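Local coordinates for protein lasso peptide isopeptidase AtxE2 (Asticcacaulis excentricus, PDB 5TXE) that hydrolyses the isopeptide bond of the threaded lasso peptides astexin-2 and astexin-3, opening them into linear peptides, at residues V402-L407 / F416-L421; I435-S440 / L465-P470; R494-I499 / A530-F535. The protein carries 1 engineered substitution. All coordinates share one frame; numbering follows the deposited sequence.

Contact 1: residues V402-L407 / F416-L421; sequences VERLTL and FSDLVL
V402-L407 and F416-L421 are the antiparallel arms of a beta hairpin, with E403/L419 and L405/S417 as hydrogen-bonded pairs alternating with the non-hydrogen-bonded pairs V402/V420, R404/D418 and T406/F416. L419 N to E403 O (2.9 Å) and L405 N to S417 O (2.8 Å) are the shorter bonds of their rings. On the face carrying F416, R404 and D418 form a salt bridge, the guanidinium meeting the carboxylate side-on: NE reaches D418 OD1 at 3.0 Å, nearly straight at 174°, and NH2 reaches OD2 at 3.1 Å on its syn lone pair. Guanidinium and carboxylate are nonetheless turned 35° against each other. F416 lies over one guanidinium face, its CE2 3.6 Å from R404 CZ; chi1 of 83° sets CG between the backbone N and carbonyl carbon, putting the ring on the face where the R404 guanidinium ends. N327 holds R404 NH1, and S440 bonds D418 OD2. On the other face, L405 CG packs on L419 CB at 4.0 Å, while E403 runs alongside L419 to a salt bridge with R513. With two bonds from R404 and a third from S440, the buried D418 carboxylate is fixed in rotation, and the arginine's charge would favour its ionised form.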
loop_
_atom_site.group_PDB
_atom_site.type_symbol
_atom_site.label_atom_id
_atom_site.label_comp_id
_atom_site.label_asym_id
_atom_site.label_seq_id
_atom_site.Cartn_x
_atom_site.Cartn_y
_atom_site.Cartn_z
ATOM N N VAL A 402 5.762 20.908 7.357
ATOM C CA VAL A 402 4.871 19.876 7.851
ATOM C C VAL A 402 4.629 19.969 9.360
ATOM O O VAL A 402 5.556 20.131 10.129
ATOM C CB VAL A 402 5.468 18.489 7.595
ATOM C CG1 VAL A 402 4.436 17.410 7.913
ATOM C CG2 VAL A 402 5.862 18.387 6.152
ATOM N N GLU A 403 3.401 19.770 9.788
ATOM C CA GLU A 403 3.092 19.798 11.181
ATOM C C GLU A 403 2.077 18.688 11.468
ATOM O O GLU A 403 1.046 18.610 10.819
ATOM C CB GLU A 403 2.528 21.182 11.490
ATOM C CG GLU A 403 1.483 21.182 12.564
ATOM C CD GLU A 403 0.872 22.567 12.842
ATOM O OE1 GLU A 403 1.137 23.566 12.065
ATOM O OE2 GLU A 403 0.094 22.609 13.845
ATOM N N ARG A 404 2.344 17.832 12.438
ATOM C CA ARG A 404 1.401 16.783 12.777
ATOM C C ARG A 404 0.278 17.282 13.655
ATOM O O ARG A 404 0.553 17.864 14.678
ATOM C CB ARG A 404 2.086 15.676 13.511
ATOM C CG ARG A 404 1.147 14.514 13.805
ATOM C CD ARG A 404 1.904 13.200 13.793
ATOM N NE ARG A 404 2.277 12.773 12.444
ATOM C CZ ARG A 404 2.811 11.590 12.151
ATOM N NH1 ARG A 404 3.035 10.675 13.104
ATOM N NH2 ARG A 404 3.094 11.305 10.900
ATOM N N LEU A 405 -0.968 17.047 13.232
ATOM C CA LEU A 405 -2.181 17.472 13.908
ATOM C C LEU A 405 -2.705 16.312 14.722
ATOM O O LEU A 405 -2.626 15.152 14.282
ATOM C CB LEU A 405 -3.318 17.842 12.921
ATOM C CG LEU A 405 -3.082 18.910 11.876
ATOM C CD1 LEU A 405 -4.239 18.914 10.884
ATOM C CD2 LEU A 405 -2.953 20.263 12.522
ATOM N N THR A 406 -3.331 16.651 15.851
ATOM C CA THR A 406 -3.960 15.687 16.697
ATOM C C THR A 406 -5.225 16.216 17.280
ATOM O O THR A 406 -5.347 17.392 17.650
ATOM C CB THR A 406 -3.052 15.291 17.876
ATOM O OG1 THR A 406 -2.705 16.460 18.590
ATOM C CG2 THR A 406 -1.757 14.566 17.412
ATOM N N LEU A 407 -6.207 15.340 17.340
ATOM C CA LEU A 407 -7.423 15.678 17.972
ATOM C C LEU A 407 -8.185 14.404 18.351
ATOM O O LEU A 407 -7.784 13.278 17.987
ATOM C CB LEU A 407 -8.269 16.618 17.113
ATOM C CG LEU A 407 -8.780 16.173 15.737
ATOM C CD1 LEU A 407 -9.982 15.233 15.803
ATOM C CD2 LEU A 407 -9.174 17.441 14.963
ATOM N N PHE A 416 -4.775 11.248 14.257
ATOM C CA PHE A 416 -3.722 12.138 13.778
ATOM C C PHE A 416 -3.859 12.362 12.268
ATOM O O PHE A 416 -4.549 11.584 11.571
ATOM C CB PHE A 416 -2.340 11.636 14.188
ATOM C CG PHE A 416 -1.749 10.567 13.273
ATOM C CD1 PHE A 416 -1.976 9.222 13.506
ATOM C CD2 PHE A 416 -0.915 10.933 12.217
ATOM C CE1 PHE A 416 -1.393 8.240 12.707
ATOM C CE2 PHE A 416 -0.351 9.975 11.385
ATOM C CZ PHE A 416 -0.581 8.622 11.637
ATOM N N SER A 417 -3.241 13.436 11.800
ATOM C CA SER A 417 -3.063 13.694 10.392
ATOM C C SER A 417 -1.954 14.690 10.223
ATOM O O SER A 417 -1.515 15.247 11.205
ATOM C CB SER A 417 -4.351 14.247 9.807
ATOM O OG SER A 417 -5.329 13.228 9.753
ATOM N N ASP A 418 -1.472 14.904 8.997
ATOM C CA ASP A 418 -0.391 15.844 8.736
ATOM C C ASP A 418 -0.885 17.023 7.928
ATOM O O ASP A 418 -1.623 16.845 6.988
ATOM C CB ASP A 418 0.788 15.144 8.060
ATOM C CG ASP A 418 1.560 14.193 9.037
ATOM O OD1 ASP A 418 1.997 14.669 10.134
ATOM O OD2 ASP A 418 1.714 12.971 8.738
ATOM N N LEU A 419 -0.533 18.236 8.365
ATOM C CA LEU A 419 -0.811 19.449 7.685
ATOM C C LEU A 419 0.452 19.834 6.938
ATOM O O LEU A 419 1.533 19.869 7.503
ATOM C CB LEU A 419 -1.224 20.513 8.667
ATOM C CG LEU A 419 -1.360 21.907 8.073
ATOM C CD1 LEU A 419 -2.487 21.949 7.061
ATOM C CD2 LEU A 419 -1.586 22.981 9.150
ATOM N N VAL A 420 0.308 20.135 5.651
ATOM C CA VAL A 420 1.436 20.551 4.847
ATOM C C VAL A 420 1.161 21.917 4.326
ATOM O O VAL A 420 0.077 22.158 3.788
ATOM C CB VAL A 420 1.611 19.601 3.678
ATOM C CG1 VAL A 420 2.896 19.880 2.917
ATOM C CG2 VAL A 420 1.566 18.149 4.169
ATOM N N LEU A 421 2.094 22.853 4.481
ATOM C CA LEU A 421 1.852 24.234 4.031
ATOM C C LEU A 421 2.835 24.636 2.977
ATOM O O LEU A 421 3.950 24.156 2.952
ATOM C CB LEU A 421 1.964 25.205 5.197
ATOM C CG LEU A 421 0.905 24.932 6.277
ATOM C CD1 LEU A 421 1.212 25.652 7.606
ATOM C CD2 LEU A 421 -0.458 25.343 5.792
#

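Contact 2: residues I435-S440 / L465-P470; sequences IVQYSS and LSFHSP
L465 opens the second segment beside I435 in a parallel pairing: its O accepts V436 N at 2.9 Å, and its CD2 lies alongside I435 CG1. S466 follows on the other face, paired with V436; its OG comes within 2.7 Å of S440 OG and, through a water, is linked to S439 O. F467 N continues the pairing on V436 O (2.8 Å). The ring of F467, with CG anti to the backbone N (chi1 -177°), runs beside Q437, whose OE1 approaches the ring edge at 3.7 Å from CD2; the amide's NE2 is held by T524. H468 takes S440 N on ND1 at 3.1 Å, the donor lying near the imidazole plane, while its ring also stacks with F416. S469 N binds Y438 O (2.9 Å) from above the carbonyl plane, and a water bridges that oxygen to S469 O. The segments run from two neighbouring parallel strands of a beta-alpha-beta unit into the loops after them. Bonds from H468 and S469 fix the backbone around Y438, which follows a cis peptide bond and stabilises the alkoxide intermediate. Accepting S440 N requires an unprotonated ND1 on H468, so a neutral imidazole would carry its proton on NE2.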
loop_
_atom_site.group_PDB
_atom_site.type_symbol
_atom_site.label_atom_id
_atom_site.label_comp_id
_atom_site.label_asym_id
_atom_site.label_seq_id
_atom_site.Cartn_x
_atom_site.Cartn_y
_atom_site.Cartn_z
ATOM N N ILE A 435 -7.510 17.717 0.515
ATOM C CA ILE A 435 -7.394 16.560 1.405
ATOM C C ILE A 435 -6.960 15.331 0.597
ATOM O O ILE A 435 -7.596 14.999 -0.420
ATOM C CB ILE A 435 -8.714 16.291 2.106
ATOM C CG1 ILE A 435 -9.141 17.523 2.916
ATOM C CG2 ILE A 435 -8.572 15.116 3.006
ATOM C CD1 ILE A 435 -10.575 17.457 3.397
ATOM N N VAL A 436 -5.860 14.709 1.045
ATOM C CA VAL A 436 -5.303 13.499 0.487
ATOM C C VAL A 436 -5.458 12.394 1.550
ATOM O O VAL A 436 -5.156 12.637 2.719
ATOM C CB VAL A 436 -3.864 13.688 0.112
ATOM C CG1 VAL A 436 -3.231 12.425 -0.406
ATOM C CG2 VAL A 436 -3.739 14.766 -0.897
ATOM N N GLN A 437 -5.919 11.203 1.148
ATOM C CA GLN A 437 -6.170 10.106 2.045
ATOM C C GLN A 437 -5.351 8.834 1.671
ATOM O O GLN A 437 -4.829 8.746 0.571
ATOM C CB GLN A 437 -7.652 9.738 1.974
ATOM C CG GLN A 437 -8.624 10.879 1.993
ATOM C CD GLN A 437 -10.047 10.361 1.980
ATOM O OE1 GLN A 437 -10.514 9.763 2.961
ATOM N NE2 GLN A 437 -10.733 10.542 0.865
ATOM N N TYR A 438 -5.305 7.797 2.516
ATOM C CA TYR A 438 -5.873 7.769 3.865
ATOM C C TYR A 438 -4.893 7.214 4.878
ATOM O O TYR A 438 -5.317 6.779 5.952
ATOM C CB TYR A 438 -7.155 6.944 3.940
ATOM C CG TYR A 438 -7.131 5.588 3.240
ATOM C CD1 TYR A 438 -6.727 4.423 3.916
ATOM C CD2 TYR A 438 -7.517 5.466 1.897
ATOM C CE1 TYR A 438 -6.718 3.203 3.276
ATOM C CE2 TYR A 438 -7.522 4.243 1.268
ATOM C CZ TYR A 438 -7.142 3.111 1.948
ATOM O OH TYR A 438 -7.161 1.901 1.313
ATOM N N SER A 439 -3.604 7.229 4.519
ATOM C CA SER A 439 -2.548 6.956 5.459
ATOM C C SER A 439 -1.437 7.980 5.338
ATOM O O SER A 439 -1.052 8.402 4.237
ATOM C CB SER A 439 -1.975 5.539 5.421
ATOM O OG SER A 439 -1.921 5.041 4.146
ATOM N N SER A 440 -0.928 8.359 6.507
ATOM C CA SER A 440 0.047 9.414 6.622
ATOM C C SER A 440 1.197 9.047 7.549
ATOM O O SER A 440 1.735 9.923 8.218
ATOM C CB SER A 440 -0.616 10.718 7.112
ATOM O OG SER A 440 0.231 11.808 6.744
ATOM N N LEU A 465 -4.024 18.533 3.660
ATOM C CA LEU A 465 -4.239 17.680 4.775
ATOM C C LEU A 465 -4.007 16.269 4.307
ATOM O O LEU A 465 -4.789 15.722 3.539
ATOM C CB LEU A 465 -5.648 17.851 5.307
ATOM C CG LEU A 465 -6.038 16.962 6.477
ATOM C CD1 LEU A 465 -5.245 17.256 7.715
ATOM C CD2 LEU A 465 -7.519 17.173 6.757
ATOM N N SER A 466 -2.948 15.681 4.813
ATOM C CA SER A 466 -2.650 14.281 4.629
ATOM C C SER A 466 -3.322 13.529 5.767
ATOM O O SER A 466 -2.791 13.422 6.881
ATOM C CB SER A 466 -1.135 14.075 4.638
ATOM O OG SER A 466 -0.797 12.737 4.406
ATOM N N PHE A 467 -4.496 13.003 5.448
ATOM C CA PHE A 467 -5.410 12.352 6.378
ATOM C C PHE A 467 -5.060 10.944 6.682
ATOM O O PHE A 467 -4.834 10.163 5.788
ATOM C CB PHE A 467 -6.777 12.302 5.713
ATOM C CG PHE A 467 -7.870 11.729 6.545
ATOM C CD1 PHE A 467 -8.094 12.159 7.841
ATOM C CD2 PHE A 467 -8.748 10.838 5.986
ATOM C CE1 PHE A 467 -9.143 11.635 8.599
ATOM C CE2 PHE A 467 -9.818 10.320 6.725
ATOM C CZ PHE A 467 -10.025 10.738 8.027
ATOM N N HIS A 468 -5.004 10.627 7.968
ATOM C CA HIS A 468 -4.784 9.284 8.382
ATOM C C HIS A 468 -6.068 8.798 8.954
ATOM O O HIS A 468 -6.461 9.154 10.032
ATOM C CB HIS A 468 -3.691 9.172 9.405
ATOM C CG HIS A 468 -3.320 7.765 9.664
ATOM N ND1 HIS A 468 -2.314 7.130 8.954
ATOM C CD2 HIS A 468 -3.860 6.830 10.489
ATOM C CE1 HIS A 468 -2.239 5.865 9.343
ATOM N NE2 HIS A 468 -3.153 5.660 10.285
ATOM N N SER A 469 -6.736 7.962 8.219
ATOM C CA SER A 469 -8.040 7.537 8.616
ATOM C C SER A 469 -8.035 6.938 10.033
ATOM O O SER A 469 -7.195 6.112 10.350
ATOM C CB SER A 469 -8.524 6.477 7.640
ATOM O OG SER A 469 -9.916 6.391 7.799
ATOM N N PRO A 470 -9.027 7.289 10.864
ATOM C CA PRO A 470 -8.958 6.777 12.215
ATOM C C PRO A 470 -9.549 5.385 12.384
ATOM O O PRO A 470 -10.260 4.865 11.500
ATOM C CB PRO A 470 -9.813 7.790 12.979
ATOM C CG PRO A 470 -10.893 8.104 12.015
ATOM C CD PRO A 470 -10.169 8.196 10.692
HETATM O O HOH W 1 -5.440 4.698 7.941
HETATM O O HOH W 2 0.076 10.632 2.879
#

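Contact 3: residues R494-I499 / A530-F535; sequences RNRWNI and ATTVHF
R496 reaches from helix 494-499 across to helix 530-535, ending in the plane of its guanidinium at T532 OG1. NH2 makes the firm bond, 3.0 Å to OG1; NE adds a weak one to the same oxygen. The chain gets there by bending at chi2 (77°) and again at chi3, which folds the aliphatic part over F535 before the charged end turns toward T532. R496 CG therefore sits over the phenyl face, 3.8 Å from the ring centroid, as a CH-pi contact. T531 CG2 lies over one guanidinium face, 3.8 Å from R496 CZ, and I499 CD1 lies over the opposite one, so the flat group is sandwiched between methyls. Its NH2 has its stronger partner in D528, a salt bridge that ties the arginine to the residue after A527, the engineered alanine at the nucleophile position. Here the alpha/beta-hydrolase fold of the prolyl oligopeptidase family shows itself: helix 528-539 follows the nucleophile turn, and the segments 494-499 and 530-535 cross nearly at right angles (84°), their axes 10.2 Å apart. F535, its CG anti to the backbone N, extends toward the first helix and offers its edge to W497. The pair is T-shaped, with planes at 88° and F535 CZ 3.5 Å from W497 NE1 above the indole face. One phenyl thus uses its face for the arginine and its rim for the tryptophan. Elsewhere in the contact, I499 CG2 meets T532 at about a right angle, 3.7 Å from T532 OG1 and close to T532 CG2, the methyl that also packs on Q437. T531 touches a polar side chain of the bound peptide.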
loop_
_atom_site.group_PDB
_atom_site.type_symbol
_atom_site.label_atom_id
_atom_site.label_comp_id
_atom_site.label_asym_id
_atom_site.label_seq_id
_atom_site.Cartn_x
_atom_site.Cartn_y
_atom_site.Cartn_z
ATOM N N ARG A 494 -22.220 3.345 9.386
ATOM C CA ARG A 494 -21.803 3.972 10.647
ATOM C C ARG A 494 -20.352 4.419 10.580
ATOM O O ARG A 494 -20.060 5.550 10.878
ATOM C CB ARG A 494 -22.069 3.028 11.864
ATOM C CG ARG A 494 -23.547 3.018 12.335
ATOM C CD ARG A 494 -23.931 1.878 13.335
ATOM N NE ARG A 494 -23.202 2.084 14.603
ATOM C CZ ARG A 494 -23.614 1.727 15.824
ATOM N NH1 ARG A 494 -24.778 1.123 16.028
ATOM N NH2 ARG A 494 -22.840 1.997 16.864
ATOM N N ASN A 495 -19.432 3.559 10.115
ATOM C CA ASN A 495 -18.051 3.990 10.058
ATOM C C ASN A 495 -17.780 5.066 8.999
ATOM O O ASN A 495 -16.915 5.911 9.191
ATOM C CB ASN A 495 -17.075 2.821 9.880
ATOM C CG ASN A 495 -15.631 3.232 10.213
ATOM O OD1 ASN A 495 -15.389 3.915 11.211
ATOM N ND2 ASN A 495 -14.696 2.849 9.377
ATOM N N ARG A 496 -18.519 5.060 7.902
ATOM C CA ARG A 496 -18.300 6.063 6.931
ATOM C C ARG A 496 -18.653 7.388 7.486
ATOM O O ARG A 496 -17.989 8.397 7.172
ATOM C CB ARG A 496 -19.171 5.824 5.700
ATOM C CG ARG A 496 -18.458 6.091 4.419
ATOM C CD ARG A 496 -17.596 4.866 4.253
ATOM N NE ARG A 496 -16.293 5.166 3.883
ATOM C CZ ARG A 496 -15.360 4.256 3.694
ATOM N NH1 ARG A 496 -15.617 2.978 3.844
ATOM N NH2 ARG A 496 -14.171 4.649 3.309
ATOM N N TRP A 497 -19.733 7.443 8.289
ATOM C CA TRP A 497 -20.042 8.717 9.008
ATOM C C TRP A 497 -18.942 9.134 9.989
ATOM O O TRP A 497 -18.636 10.297 10.134
ATOM C CB TRP A 497 -21.341 8.610 9.771
ATOM C CG TRP A 497 -22.544 8.796 8.958
ATOM C CD1 TRP A 497 -23.508 7.841 8.614
ATOM C CD2 TRP A 497 -22.988 10.029 8.432
ATOM N NE1 TRP A 497 -24.507 8.450 7.890
ATOM C CE2 TRP A 497 -24.204 9.790 7.767
ATOM C CE3 TRP A 497 -22.466 11.321 8.451
ATOM C CZ2 TRP A 497 -24.889 10.785 7.129
ATOM C CZ3 TRP A 497 -23.159 12.312 7.820
ATOM C CH2 TRP A 497 -24.355 12.047 7.165
ATOM N N ASN A 498 -18.366 8.183 10.701
ATOM C CA ASN A 498 -17.251 8.519 11.622
ATOM C C ASN A 498 -16.080 9.115 10.845
ATOM O O ASN A 498 -15.389 10.072 11.299
ATOM C CB ASN A 498 -16.783 7.248 12.342
ATOM C CG ASN A 498 -15.514 7.466 13.209
ATOM O OD1 ASN A 498 -15.422 8.415 14.010
ATOM N ND2 ASN A 498 -14.533 6.558 13.047
ATOM N N ILE A 499 -15.807 8.530 9.678
ATOM C CA ILE A 499 -14.776 9.112 8.821
ATOM C C ILE A 499 -15.116 10.524 8.363
ATOM O O ILE A 499 -14.295 11.451 8.435
ATOM C CB ILE A 499 -14.446 8.174 7.639
ATOM C CG1 ILE A 499 -13.754 6.947 8.198
ATOM C CG2 ILE A 499 -13.505 8.879 6.653
ATOM C CD1 ILE A 499 -13.815 5.756 7.290
ATOM N N ALA A 530 -11.820 6.503 -1.994
ATOM C CA ALA A 530 -12.784 6.798 -3.021
ATOM C C ALA A 530 -14.187 6.683 -2.462
ATOM O O ALA A 530 -15.051 7.483 -2.797
ATOM C CB ALA A 530 -12.640 5.868 -4.196
ATOM N N THR A 531 -14.414 5.646 -1.673
ATOM C CA THR A 531 -15.733 5.435 -1.051
ATOM C C THR A 531 -16.084 6.678 -0.206
ATOM O O THR A 531 -17.224 7.163 -0.180
ATOM C CB THR A 531 -15.683 4.181 -0.186
ATOM O OG1 THR A 531 -15.147 3.082 -0.946
ATOM C CG2 THR A 531 -17.031 3.781 0.348
ATOM N N THR A 532 -15.085 7.208 0.480
ATOM C CA THR A 532 -15.292 8.366 1.328
ATOM C C THR A 532 -15.624 9.550 0.466
ATOM O O THR A 532 -16.426 10.349 0.824
ATOM C CB THR A 532 -14.042 8.622 2.218
ATOM O OG1 THR A 532 -13.973 7.615 3.219
ATOM C CG2 THR A 532 -14.060 9.969 2.866
ATOM N N VAL A 533 -14.998 9.673 -0.681
ATOM C CA VAL A 533 -15.356 10.757 -1.557
ATOM C C VAL A 533 -16.792 10.679 -1.983
ATOM O O VAL A 533 -17.472 11.695 -2.027
ATOM C CB VAL A 533 -14.544 10.767 -2.824
ATOM C CG1 VAL A 533 -15.046 11.835 -3.776
ATOM C CG2 VAL A 533 -13.077 11.031 -2.485
ATOM N N HIS A 534 -17.260 9.487 -2.308
ATOM C CA HIS A 534 -18.616 9.352 -2.873
ATOM C C HIS A 534 -19.605 9.685 -1.772
ATOM O O HIS A 534 -20.534 10.452 -1.968
ATOM C CB HIS A 534 -18.893 7.945 -3.469
ATOM C CG HIS A 534 -17.867 7.496 -4.465
ATOM N ND1 HIS A 534 -17.470 6.178 -4.589
ATOM C CD2 HIS A 534 -17.092 8.207 -5.317
ATOM C CE1 HIS A 534 -16.533 6.105 -5.509
ATOM N NE2 HIS A 534 -16.280 7.322 -5.955
ATOM N N PHE A 535 -19.370 9.079 -0.631
ATOM C CA PHE A 535 -20.176 9.350 0.592
ATOM C C PHE A 535 -20.166 10.817 0.962
ATOM O O PHE A 535 -21.184 11.398 1.301
ATOM C CB PHE A 535 -19.634 8.522 1.781
ATOM C CG PHE A 535 -20.557 8.467 2.959
ATOM C CD1 PHE A 535 -21.594 7.559 2.986
ATOM C CD2 PHE A 535 -20.449 9.393 3.986
ATOM C CE1 PHE A 535 -22.462 7.505 4.058
ATOM C CE2 PHE A 535 -21.287 9.341 5.092
ATOM C CZ PHE A 535 -22.303 8.394 5.120
#

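How the contacts relate
Contacts 1, 2 and 3 follow one another along the chain without overlap. Contacts 1 and 2 share the eight-stranded mixed sheet of the hydrolase fold, where strand 414-421 neighbours strand 463-467; their centres are 10 Å apart, and D418 O to S466 N (2.8 Å) joins them. Contact 3 lies in two helices rather than the sheet, its centre about 13 Å from that of contact 2 and 21 Å from that of contact 1. It touches contact 2 where T532 meets Q437 and I499 meets F467, but not contact 1. The series runs from the outermost hairpin, through the loop bearing Y438, to the helix following the nucleophile position, so contact 2 lies between edge strand and catalytic turn.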